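Local coordinates for group 1 truncated hemoglobin GlbN (Synechocystis sp., PDB 1S69), which binds one heme per subunit and forms a very stable complex with oxygen, releasing it only slowly, at residues A[14-17]-A[18-22]; A[29-32]-A[33-36]; A[38-41]-A[42-45]; A[62-65]-A[66-70]. One frame throughout, in Å; residues are numbered along the deposited sequence.

Contact 1: residues A[14-17]-A[18-22]; sequences VDLA and VDKFY. With CYN (cyanide ion), chain C.
D15 and D19 stand one helical turn apart with their carboxylates drawn together: OD2 of D15 lies 3.7 Å from OD2 of D19, and the two carboxylate planes are turned 73° against each other. The repulsion expected between them is probably offset by K48 of helix 40-54, whose NZ makes salt bridges to OD1 of both aspartates. With CG opposite its own carbonyl carbon (chi1 -76°), D19 folds back over the preceding turn, so that its CG comes within 3.3 Å of D15 O. Replacing D19 with alanine is likely to cost K48 one of these two carboxylate partners, leaving D15. On other flanks of the helix, V14 and V18 lie alongside each other, pointing the same way, CG1 of V14 being 4.2 Å from CG2 of V18. L16 and K20 do likewise through L16 CD2 and K20 CG. The backbone bonds run i to i+4, among them F21 N to A17 O at 2.8 Å. F21 then sets its CD2 above the centre of the Y22 ring, while the Y22 hydroxyl lies in plane at the edge of the F21 ring. Y22 OH gives a very short hydrogen bond of 2.5 Å to the cyanide N and is also bonded to Q43 NE2. A helix carrying a tyrosine bonded to the heme ligand belongs to the distal pocket of the 2-on-2 globin fold.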
# COMPACT_ATOMS: atom_id res chain seq x y z
N VAL A 14 10.00 5.72 3.16
CA VAL A 14 8.96 5.25 2.24
C VAL A 14 9.55 4.38 1.12
O VAL A 14 8.99 3.35 0.78
CB VAL A 14 8.09 6.44 1.64
CG1 VAL A 14 7.15 5.97 0.49
CG2 VAL A 14 7.34 7.15 2.71
N ASP A 15 10.72 4.77 0.59
CA ASP A 15 11.35 4.06 -0.55
C ASP A 15 11.68 2.67 -0.14
O ASP A 15 11.37 1.70 -0.85
CB ASP A 15 12.63 4.80 -1.02
CG ASP A 15 13.42 4.00 -2.11
OD1 ASP A 15 13.14 4.21 -3.34
OD2 ASP A 15 14.36 3.19 -1.83
N LEU A 16 12.28 2.56 1.04
CA LEU A 16 12.64 1.27 1.65
C LEU A 16 11.41 0.44 2.02
O LEU A 16 11.38 -0.76 1.77
CB LEU A 16 13.43 1.50 2.93
CG LEU A 16 14.39 0.41 3.41
CD1 LEU A 16 13.98 -0.16 4.75
CD2 LEU A 16 14.73 -0.71 2.38
N ALA A 17 10.42 1.07 2.66
CA ALA A 17 9.19 0.36 3.01
C ALA A 17 8.51 -0.24 1.79
O ALA A 17 8.05 -1.35 1.82
CB ALA A 17 8.22 1.29 3.73
N VAL A 18 8.37 0.53 0.73
CA VAL A 18 7.70 0.06 -0.48
C VAL A 18 8.45 -1.14 -1.12
O VAL A 18 7.85 -2.11 -1.56
CB VAL A 18 7.48 1.22 -1.50
CG1 VAL A 18 7.02 0.68 -2.88
CG2 VAL A 18 6.33 2.17 -0.98
N ASP A 19 9.76 -1.05 -1.15
CA ASP A 19 10.56 -2.11 -1.75
C ASP A 19 10.39 -3.41 -0.99
O ASP A 19 10.14 -4.49 -1.59
CB ASP A 19 12.04 -1.76 -1.74
CG ASP A 19 12.39 -0.76 -2.79
OD1 ASP A 19 11.61 -0.40 -3.70
OD2 ASP A 19 13.52 -0.25 -2.79
N LYS A 20 10.51 -3.29 0.32
CA LYS A 20 10.37 -4.38 1.23
C LYS A 20 8.96 -4.95 1.25
O LYS A 20 8.75 -6.16 1.34
CB LYS A 20 10.73 -3.91 2.67
CG LYS A 20 12.24 -3.74 3.08
CD LYS A 20 13.10 -4.77 2.41
CE LYS A 20 14.24 -5.33 3.35
NZ LYS A 20 15.22 -6.17 2.52
N PHE A 21 7.98 -4.06 1.17
CA PHE A 21 6.57 -4.47 1.15
C PHE A 21 6.30 -5.40 -0.08
O PHE A 21 5.70 -6.45 0.09
CB PHE A 21 5.69 -3.20 1.17
CG PHE A 21 4.26 -3.42 0.76
CD1 PHE A 21 3.38 -4.18 1.57
CD2 PHE A 21 3.79 -2.86 -0.43
CE1 PHE A 21 2.03 -4.35 1.19
CE2 PHE A 21 2.47 -3.07 -0.83
CZ PHE A 21 1.59 -3.80 -0.03
N TYR A 22 6.75 -5.02 -1.28
CA TYR A 22 6.55 -5.83 -2.45
C TYR A 22 7.32 -7.12 -2.42
O TYR A 22 6.83 -8.15 -2.89
CB TYR A 22 6.76 -5.04 -3.74
CG TYR A 22 5.56 -4.12 -3.99
CD1 TYR A 22 4.25 -4.67 -4.13
CD2 TYR A 22 5.70 -2.70 -3.97
CE1 TYR A 22 3.13 -3.85 -4.30
CE2 TYR A 22 4.57 -1.87 -4.14
CZ TYR A 22 3.29 -2.46 -4.28
OH TYR A 22 2.16 -1.70 -4.44
C CYN C . -1.23 -2.17 -4.53
N CYN C . -0.21 -2.45 -4.21

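Contact 2: residues A[29-32]-A[33-36]; sequences DRIK and HFFA. With HEM (protoporphyrin IX containing Fe), chain D.
I31 O accepts from F34 N at 3.0 Å and K32 O from F35 N, also at 3.0 Å, i to i+3 bonds of a 3-10 turn whose donors stand 46° and 50° above the respective carbonyl planes. The turn splits its side chains between solvent and heme. On the outer side K32 reaches back, extended beyond CG, so that its NZ meets D29 OD1 at 2.6 Å in a salt bridge on the syn side of the carboxylate. H33 has its CG wedged between backbone N and carbonyl carbon (chi1 54°), which brings the imidazole back along the chain, CE1 lying 3.2 Å from R30 O. A water that donates to D29 O and is hydrogen-bonded to H33 ND1 ties the ring to the start of the segment. R30 turns away to salt bridges with D28 and E89. On the inner side I31 lays CG2 against the vinyl carbon CBC of the heme, 3.7 Å away, and the edge of the F34 ring is presented to the I31 carbonyl, CD2 being 3.4 Å from I31 O; F34 also packs edge-to-face with H83. F35 goes deepest: K32 O lies in plane at the edge of its ring, heme methyl CMD sits over one face, offset toward the rim, and CZ comes within 3.5 Å of the meso carbon CHD of the heme. The same ring touches the cyanide, so this turn between helix 10-26 and helix 40-54 forms an aromatic wall of the distal heme pocket.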
# COMPACT_ATOMS: atom_id res chain seq x y z
N ASP A 29 1.41 -16.07 -0.63
CA ASP A 29 0.54 -16.92 -1.46
C ASP A 29 -0.93 -16.48 -1.55
O ASP A 29 -1.64 -16.85 -2.49
CB ASP A 29 0.59 -18.31 -0.89
CG ASP A 29 1.83 -19.04 -1.33
OD1 ASP A 29 2.73 -18.50 -2.08
OD2 ASP A 29 1.97 -20.21 -0.95
N ARG A 30 -1.37 -15.67 -0.59
CA ARG A 30 -2.76 -15.14 -0.64
C ARG A 30 -2.97 -14.15 -1.80
O ARG A 30 -4.09 -14.01 -2.33
CB ARG A 30 -3.05 -14.46 0.65
CG ARG A 30 -2.98 -15.43 1.85
CD ARG A 30 -3.16 -14.72 3.18
NE ARG A 30 -2.06 -13.75 3.42
CZ ARG A 30 -1.95 -13.00 4.51
NH1 ARG A 30 -2.87 -13.07 5.43
NH2 ARG A 30 -0.97 -12.12 4.62
N ILE A 31 -1.89 -13.50 -2.21
CA ILE A 31 -2.03 -12.34 -3.13
C ILE A 31 -1.02 -12.17 -4.21
O ILE A 31 -1.20 -11.34 -5.10
CB ILE A 31 -2.11 -10.99 -2.30
CG1 ILE A 31 -0.88 -10.81 -1.42
CG2 ILE A 31 -3.47 -10.92 -1.52
CD1 ILE A 31 -0.75 -9.41 -0.73
N LYS A 32 0.06 -12.96 -4.19
CA LYS A 32 1.19 -12.66 -5.12
C LYS A 32 0.82 -12.73 -6.60
O LYS A 32 1.37 -12.01 -7.44
CB LYS A 32 2.34 -13.63 -4.86
CG LYS A 32 2.02 -15.11 -5.21
CD LYS A 32 3.01 -16.04 -4.47
CE LYS A 32 2.92 -17.48 -5.07
NZ LYS A 32 3.88 -18.42 -4.40
N HIS A 33 -0.14 -13.59 -6.89
CA HIS A 33 -0.61 -13.84 -8.25
C HIS A 33 -1.32 -12.62 -8.85
O HIS A 33 -1.38 -12.50 -10.09
CB HIS A 33 -1.52 -15.10 -8.31
CG HIS A 33 -2.66 -15.05 -7.34
ND1 HIS A 33 -2.51 -15.25 -5.98
CD2 HIS A 33 -3.97 -14.74 -7.53
CE1 HIS A 33 -3.66 -15.07 -5.37
NE2 HIS A 33 -4.57 -14.76 -6.29
N PHE A 34 -1.84 -11.70 -8.01
CA PHE A 34 -2.42 -10.44 -8.53
C PHE A 34 -1.37 -9.61 -9.31
O PHE A 34 -1.71 -8.79 -10.16
CB PHE A 34 -3.11 -9.61 -7.42
CG PHE A 34 -4.42 -10.22 -6.96
CD1 PHE A 34 -5.55 -10.19 -7.81
CD2 PHE A 34 -4.50 -10.90 -5.78
CE1 PHE A 34 -6.78 -10.81 -7.39
CE2 PHE A 34 -5.71 -11.49 -5.38
CZ PHE A 34 -6.82 -11.45 -6.19
N PHE A 35 -0.10 -9.85 -8.99
CA PHE A 35 1.02 -9.09 -9.60
C PHE A 35 1.72 -9.81 -10.70
O PHE A 35 2.71 -9.32 -11.18
CB PHE A 35 2.01 -8.66 -8.51
CG PHE A 35 1.39 -7.70 -7.51
CD1 PHE A 35 0.67 -8.23 -6.41
CD2 PHE A 35 1.43 -6.29 -7.72
CE1 PHE A 35 0.02 -7.37 -5.49
CE2 PHE A 35 0.77 -5.40 -6.78
CZ PHE A 35 0.10 -5.94 -5.68
N ALA A 36 1.20 -10.98 -11.10
CA ALA A 36 1.80 -11.83 -12.13
C ALA A 36 2.13 -11.06 -13.39
O ALA A 36 3.22 -11.20 -13.92
CB ALA A 36 0.90 -13.03 -12.44
CHA HEM D . -2.11 -0.83 -8.38
CHB HEM D . -2.29 1.42 -4.05
CHC HEM D . -4.75 -2.34 -2.24
CHD HEM D . -3.19 -4.94 -6.05
C1A HEM D . -2.01 0.13 -7.37
C2A HEM D . -1.44 1.46 -7.52
C3A HEM D . -1.46 2.06 -6.33
C4A HEM D . -2.03 1.16 -5.38
CMA HEM D . -0.91 3.48 -6.03
CAA HEM D . -0.89 1.98 -8.87
CBA HEM D . -2.00 2.93 -9.37
CGA HEM D . -1.66 3.80 -10.58
O1A HEM D . -1.73 3.19 -11.64
O2A HEM D . -1.39 5.06 -10.52
C1B HEM D . -3.02 0.60 -3.22
C2B HEM D . -3.35 0.94 -1.88
C3B HEM D . -4.07 -0.09 -1.36
C4B HEM D . -4.15 -1.11 -2.39
CMB HEM D . -2.95 2.30 -1.21
CAB HEM D . -4.67 -0.34 0.09
CBB HEM D . -4.02 -0.11 1.27
C1C HEM D . -4.53 -3.40 -3.14
C2C HEM D . -4.92 -4.76 -2.90
C3C HEM D . -4.44 -5.47 -3.96
C4C HEM D . -3.76 -4.58 -4.86
CMC HEM D . -5.75 -5.21 -1.64
CAC HEM D . -4.50 -6.97 -4.29
CBC HEM D . -4.15 -7.84 -3.36
C1D HEM D . -2.78 -4.09 -7.03
C2D HEM D . -2.39 -4.48 -8.34
C3D HEM D . -2.10 -3.19 -9.04
C4D HEM D . -2.33 -2.15 -8.12
CMD HEM D . -2.28 -5.88 -8.94
CAD HEM D . -1.61 -2.99 -10.46
CBD HEM D . -2.95 -3.06 -11.20
CGD HEM D . -2.70 -3.37 -12.65
O1D HEM D . -2.45 -2.44 -13.40
O2D HEM D . -2.77 -4.53 -13.06
NA HEM D . -2.32 -0.01 -6.04
NB HEM D . -3.50 -0.68 -3.52
NC HEM D . -3.84 -3.33 -4.33
ND HEM D . -2.77 -2.70 -6.93
FE HEM D . -3.10 -1.69 -5.23
O HOH W 1 -0.89 -17.37 -5.04

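Contact 3: residues A[38-41]-A[42-45]; sequences VDMA and KQRA. With HEM (protoporphyrin IX containing Fe), chain D.
D39 and K42 meet at the start of helix 40-54, where D39 is the N-cap. Its OD1 accepts two weak capping bonds, from A41 N at 3.2 Å and from K42 N at 3.4 Å. The other oxygen, OD2, takes a weak salt bridge from K42 NZ, and the lysine's CG and CD lie alongside that oxygen. D39 O is satisfied by Q43 N at 3.0 Å, the donor lying in the carbonyl plane; A41 O receives A45 N. R44 N bonds to M40 O at 2.9 Å; the R44 guanidinium also lays its face over that oxygen, which stands 3.5 Å above its plane, a contact and not a second hydrogen bond. A leucine in place of R44 would probably leave the M40 carbonyl without the guanidinium over it and lose the packing on D19 and Y22. Q43 swings inward, CG opposite its backbone N (chi1 -177°) and the chain then bent at chi2, so that NE2 comes within 3.4 Å of the heme atom C1A; this buried end bonds to Y22 and touches the cyanide. V38 supports the same side chain, its CG1 lying 3.9 Å from Q43 CB, while V38 CG2 faces a heme propionate. Helix 10-26 covers one flank, with M40 on Y22 and L26 and R44 on D19; the heme lies on the side to which Q43 points.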
# COMPACT_ATOMS: atom_id res chain seq x y z
N VAL A 38 2.18 -7.66 -13.61
CA VAL A 38 2.41 -6.24 -13.25
C VAL A 38 3.92 -5.85 -13.37
O VAL A 38 4.81 -6.57 -12.92
CB VAL A 38 1.79 -5.89 -11.84
CG1 VAL A 38 2.17 -4.44 -11.39
CG2 VAL A 38 0.24 -6.07 -11.83
N ASP A 39 4.17 -4.72 -14.03
CA ASP A 39 5.50 -4.13 -14.10
C ASP A 39 5.84 -3.59 -12.68
O ASP A 39 5.28 -2.58 -12.25
CB ASP A 39 5.47 -3.02 -15.13
CG ASP A 39 6.84 -2.35 -15.32
OD1 ASP A 39 7.74 -2.47 -14.46
OD2 ASP A 39 7.07 -1.69 -16.32
N MET A 40 6.68 -4.31 -11.96
CA MET A 40 6.96 -4.03 -10.55
C MET A 40 7.81 -2.77 -10.35
O MET A 40 7.67 -2.10 -9.34
CB MET A 40 7.55 -5.22 -9.84
CG MET A 40 6.64 -6.48 -9.77
SD MET A 40 5.02 -6.17 -9.05
CE MET A 40 5.47 -5.81 -7.32
N ALA A 41 8.60 -2.39 -11.35
CA ALA A 41 9.37 -1.11 -11.30
C ALA A 41 8.39 0.04 -11.29
O ALA A 41 8.50 0.95 -10.46
CB ALA A 41 10.37 -1.00 -12.51
N LYS A 42 7.41 -0.01 -12.21
CA LYS A 42 6.39 1.01 -12.28
C LYS A 42 5.49 1.01 -11.03
O LYS A 42 5.10 2.07 -10.54
CB LYS A 42 5.55 0.80 -13.49
CG LYS A 42 6.22 1.22 -14.76
CD LYS A 42 5.24 1.10 -15.93
CE LYS A 42 5.90 1.52 -17.26
NZ LYS A 42 7.40 1.61 -17.15
N GLN A 43 5.16 -0.17 -10.54
CA GLN A 43 4.32 -0.34 -9.34
C GLN A 43 4.98 0.25 -8.09
O GLN A 43 4.37 1.00 -7.35
CB GLN A 43 3.99 -1.82 -9.13
CG GLN A 43 3.05 -2.13 -7.95
CD GLN A 43 1.67 -1.43 -8.06
OE1 GLN A 43 1.15 -1.25 -9.15
NE2 GLN A 43 1.10 -1.05 -6.92
N ARG A 44 6.24 -0.12 -7.86
CA ARG A 44 7.07 0.49 -6.82
C ARG A 44 7.07 2.04 -6.87
O ARG A 44 6.86 2.67 -5.84
CB ARG A 44 8.48 -0.07 -6.81
CG ARG A 44 8.56 -1.42 -6.14
CD ARG A 44 10.03 -1.94 -5.93
NE ARG A 44 10.62 -2.34 -7.19
CZ ARG A 44 10.58 -3.59 -7.73
NH1 ARG A 44 10.09 -4.64 -7.08
NH2 ARG A 44 11.07 -3.78 -8.92
N ALA A 45 7.32 2.62 -8.04
CA ALA A 45 7.35 4.08 -8.18
C ALA A 45 5.97 4.67 -7.89
O ALA A 45 5.86 5.68 -7.17
CB ALA A 45 7.78 4.50 -9.59
CHA HEM D . -2.11 -0.83 -8.38
CHB HEM D . -2.29 1.42 -4.05
CHC HEM D . -4.75 -2.34 -2.24
CHD HEM D . -3.19 -4.94 -6.05
C1A HEM D . -2.01 0.13 -7.37
C2A HEM D . -1.44 1.46 -7.52
C3A HEM D . -1.46 2.06 -6.33
C4A HEM D . -2.03 1.16 -5.38
CMA HEM D . -0.91 3.48 -6.03
CAA HEM D . -0.89 1.98 -8.87
CBA HEM D . -2.00 2.93 -9.37
CGA HEM D . -1.66 3.80 -10.58
O1A HEM D . -1.73 3.19 -11.64
O2A HEM D . -1.39 5.06 -10.52
C1B HEM D . -3.02 0.60 -3.22
C2B HEM D . -3.35 0.94 -1.88
C3B HEM D . -4.07 -0.09 -1.36
C4B HEM D . -4.15 -1.11 -2.39
CMB HEM D . -2.95 2.30 -1.21
CAB HEM D . -4.67 -0.34 0.09
CBB HEM D . -4.02 -0.11 1.27
C1C HEM D . -4.53 -3.40 -3.14
C2C HEM D . -4.92 -4.76 -2.90
C3C HEM D . -4.44 -5.47 -3.96
C4C HEM D . -3.76 -4.58 -4.86
CMC HEM D . -5.75 -5.21 -1.64
CAC HEM D . -4.50 -6.97 -4.29
CBC HEM D . -4.15 -7.84 -3.36
C1D HEM D . -2.78 -4.09 -7.03
C2D HEM D . -2.39 -4.48 -8.34
C3D HEM D . -2.10 -3.19 -9.04
C4D HEM D . -2.33 -2.15 -8.12
CMD HEM D . -2.28 -5.88 -8.94
CAD HEM D . -1.61 -2.99 -10.46
CBD HEM D . -2.95 -3.06 -11.20
CGD HEM D . -2.70 -3.37 -12.65
O1D HEM D . -2.45 -2.44 -13.40
O2D HEM D . -2.77 -4.53 -13.06
NA HEM D . -2.32 -0.01 -6.04
NB HEM D . -3.50 -0.68 -3.52
NC HEM D . -3.84 -3.33 -4.33
ND HEM D . -2.77 -2.70 -6.93
FE HEM D . -3.10 -1.69 -5.23

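Contact 4: residues A[62-65]-A[66-70]; sequences DGRY and MREAH. With HEM (protoporphyrin IX containing Fe), chain D.
Y65 N gives E68 OE2 a hydrogen bond of 2.8 Å, using the anti lone pair of the carboxylate. Y65 is the N-cap of helix 66-77, which carries the proximal histidine of the globin fold, and E68, three residues on, bonds back to the N-cap N-H as one half of a capping box does; the reciprocal bond from the N-cap side chain is absent. E68 can reach back because its CG lies between backbone N and carbonyl carbon (chi1 66°), the chain then running extended; OE2 ends in plane at the edge of the Y65 ring, 3.3 Å from its CD1. A69 N closes the first helical turn onto Y65 O, almost along the C=O direction. R64 crosses E68 at about a right angle but uses its backbone N and NH1 on a heme propionate: R64 N binds O2A at 2.8 Å and NH1 binds O1A at 3.0 Å, gripping both oxygens. G63 passes so close to O2A that a CB there would clash with it. M66 is bent at chi2 and chi3 to lay SD 3.5 Å from the heme meso carbon CHB, its flank covered by H117 and V121 of helix 115-121. M66 O lies close to the plane of the H70 imidazole and accepts from ND1 at 2.7 Å, a bond that fixes the ring's rotation while H70 NE2 coordinates the heme iron at 2.1 Å.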
# COMPACT_ATOMS: atom_id res chain seq x y z
N ASP A 62 -0.02 11.83 -8.24
CA ASP A 62 -0.02 11.90 -9.69
C ASP A 62 -0.08 10.46 -10.24
O ASP A 62 0.97 9.80 -10.42
CB ASP A 62 1.28 12.58 -10.12
CG ASP A 62 1.45 12.66 -11.63
OD1 ASP A 62 0.43 12.87 -12.33
OD2 ASP A 62 2.56 12.48 -12.19
N GLY A 63 -1.30 9.96 -10.45
CA GLY A 63 -1.52 8.57 -10.85
C GLY A 63 -3.01 8.28 -10.79
O GLY A 63 -3.81 9.17 -10.58
N ARG A 64 -3.38 7.02 -10.93
CA ARG A 64 -4.81 6.64 -10.97
C ARG A 64 -5.52 6.69 -9.62
O ARG A 64 -4.89 6.55 -8.55
CB ARG A 64 -4.95 5.24 -11.51
CG ARG A 64 -4.74 5.11 -13.00
CD ARG A 64 -4.89 3.66 -13.42
NE ARG A 64 -4.54 3.48 -14.81
CZ ARG A 64 -3.27 3.41 -15.32
NH1 ARG A 64 -2.16 3.54 -14.55
NH2 ARG A 64 -3.12 3.21 -16.63
N TYR A 65 -6.84 6.91 -9.67
CA TYR A 65 -7.68 6.71 -8.50
C TYR A 65 -7.74 5.25 -8.14
O TYR A 65 -7.67 4.39 -9.02
CB TYR A 65 -9.08 7.26 -8.76
CG TYR A 65 -9.03 8.76 -8.83
CD1 TYR A 65 -8.87 9.41 -10.06
CD2 TYR A 65 -9.12 9.52 -7.67
CE1 TYR A 65 -8.81 10.79 -10.15
CE2 TYR A 65 -9.07 10.91 -7.73
CZ TYR A 65 -8.89 11.53 -8.99
OH TYR A 65 -8.81 12.89 -9.10
N MET A 66 -7.93 4.98 -6.85
CA MET A 66 -7.94 3.57 -6.37
C MET A 66 -8.98 2.70 -7.00
O MET A 66 -8.75 1.51 -7.22
CB MET A 66 -8.09 3.52 -4.84
CG MET A 66 -6.82 4.07 -4.15
SD MET A 66 -5.28 3.21 -4.49
CE MET A 66 -4.60 4.26 -5.78
N ARG A 67 -10.17 3.27 -7.24
CA ARG A 67 -11.24 2.46 -7.80
C ARG A 67 -10.90 2.02 -9.23
O ARG A 67 -10.99 0.80 -9.54
CB ARG A 67 -12.59 3.20 -7.71
CG ARG A 67 -13.76 2.40 -8.27
CD ARG A 67 -15.14 3.14 -8.15
NE ARG A 67 -15.51 3.08 -6.78
CZ ARG A 67 -16.35 2.20 -6.25
NH1 ARG A 67 -17.08 1.42 -7.00
NH2 ARG A 67 -16.55 2.22 -4.94
N GLU A 68 -10.49 2.96 -10.09
CA GLU A 68 -10.14 2.58 -11.46
C GLU A 68 -8.87 1.69 -11.45
O GLU A 68 -8.75 0.77 -12.26
CB GLU A 68 -9.91 3.83 -12.37
CG GLU A 68 -8.69 4.68 -11.95
CD GLU A 68 -8.61 6.02 -12.71
OE1 GLU A 68 -9.08 6.08 -13.87
OE2 GLU A 68 -8.13 7.01 -12.17
N ALA A 69 -7.93 1.96 -10.53
CA ALA A 69 -6.69 1.22 -10.46
C ALA A 69 -6.93 -0.29 -10.24
O ALA A 69 -6.19 -1.11 -10.75
CB ALA A 69 -5.82 1.76 -9.37
N HIS A 70 -7.97 -0.62 -9.45
CA HIS A 70 -8.18 -2.01 -8.99
C HIS A 70 -9.36 -2.68 -9.64
O HIS A 70 -9.61 -3.81 -9.38
CB HIS A 70 -8.26 -2.09 -7.47
CG HIS A 70 -7.02 -1.60 -6.80
ND1 HIS A 70 -6.85 -0.28 -6.42
CD2 HIS A 70 -5.84 -2.22 -6.54
CE1 HIS A 70 -5.65 -0.13 -5.86
NE2 HIS A 70 -5.00 -1.26 -5.99
CHA HEM D . -2.11 -0.83 -8.38
CHB HEM D . -2.29 1.42 -4.05
CHC HEM D . -4.75 -2.34 -2.24
CHD HEM D . -3.19 -4.94 -6.05
C1A HEM D . -2.01 0.13 -7.37
C2A HEM D . -1.44 1.46 -7.52
C3A HEM D . -1.46 2.06 -6.33
C4A HEM D . -2.03 1.16 -5.38
CMA HEM D . -0.91 3.48 -6.03
CAA HEM D . -0.89 1.98 -8.87
CBA HEM D . -2.00 2.93 -9.37
CGA HEM D . -1.66 3.80 -10.58
O1A HEM D . -1.73 3.19 -11.64
O2A HEM D . -1.39 5.06 -10.52
C1B HEM D . -3.02 0.60 -3.22
C2B HEM D . -3.35 0.94 -1.88
C3B HEM D . -4.07 -0.09 -1.36
C4B HEM D . -4.15 -1.11 -2.39
CMB HEM D . -2.95 2.30 -1.21
CAB HEM D . -4.67 -0.34 0.09
CBB HEM D . -4.02 -0.11 1.27
C1C HEM D . -4.53 -3.40 -3.14
C2C HEM D . -4.92 -4.76 -2.90
C3C HEM D . -4.44 -5.47 -3.96
C4C HEM D . -3.76 -4.58 -4.86
CMC HEM D . -5.75 -5.21 -1.64
CAC HEM D . -4.50 -6.97 -4.29
CBC HEM D . -4.15 -7.84 -3.36
C1D HEM D . -2.78 -4.09 -7.03
C2D HEM D . -2.39 -4.48 -8.34
C3D HEM D . -2.10 -3.19 -9.04
C4D HEM D . -2.33 -2.15 -8.12
CMD HEM D . -2.28 -5.88 -8.94
CAD HEM D . -1.61 -2.99 -10.46
CBD HEM D . -2.95 -3.06 -11.20
CGD HEM D . -2.70 -3.37 -12.65
O1D HEM D . -2.45 -2.44 -13.40
O2D HEM D . -2.77 -4.53 -13.06
NA HEM D . -2.32 -0.01 -6.04
NB HEM D . -3.50 -0.68 -3.52
NC HEM D . -3.84 -3.33 -4.33
ND HEM D . -2.77 -2.70 -6.93
FE HEM D . -3.10 -1.69 -5.23

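Overall arrangement
All four contacts are local; three of them touch the heme, and contact 1 reaches its cyanide ligand. Contacts 1, 2 and 3 build the distal side and touch one another through Y22, F35, M40 and Q43. Contact 4 touches none of the other three, its nearest atoms lying about 6 Å from contact 3, and supplies the proximal ligand. Contacts 1, 2 and 4 are partly buried, whereas contact 3 lies at the surface with Q43 as its buried member. Contact 1 is regular helix with a charge cluster, contact 3 a helix start capped by charge. Contact 2 pairs a solvent-facing polar edge with aromatic rings; contact 4 joins propionate-binding groups to a metal ligand.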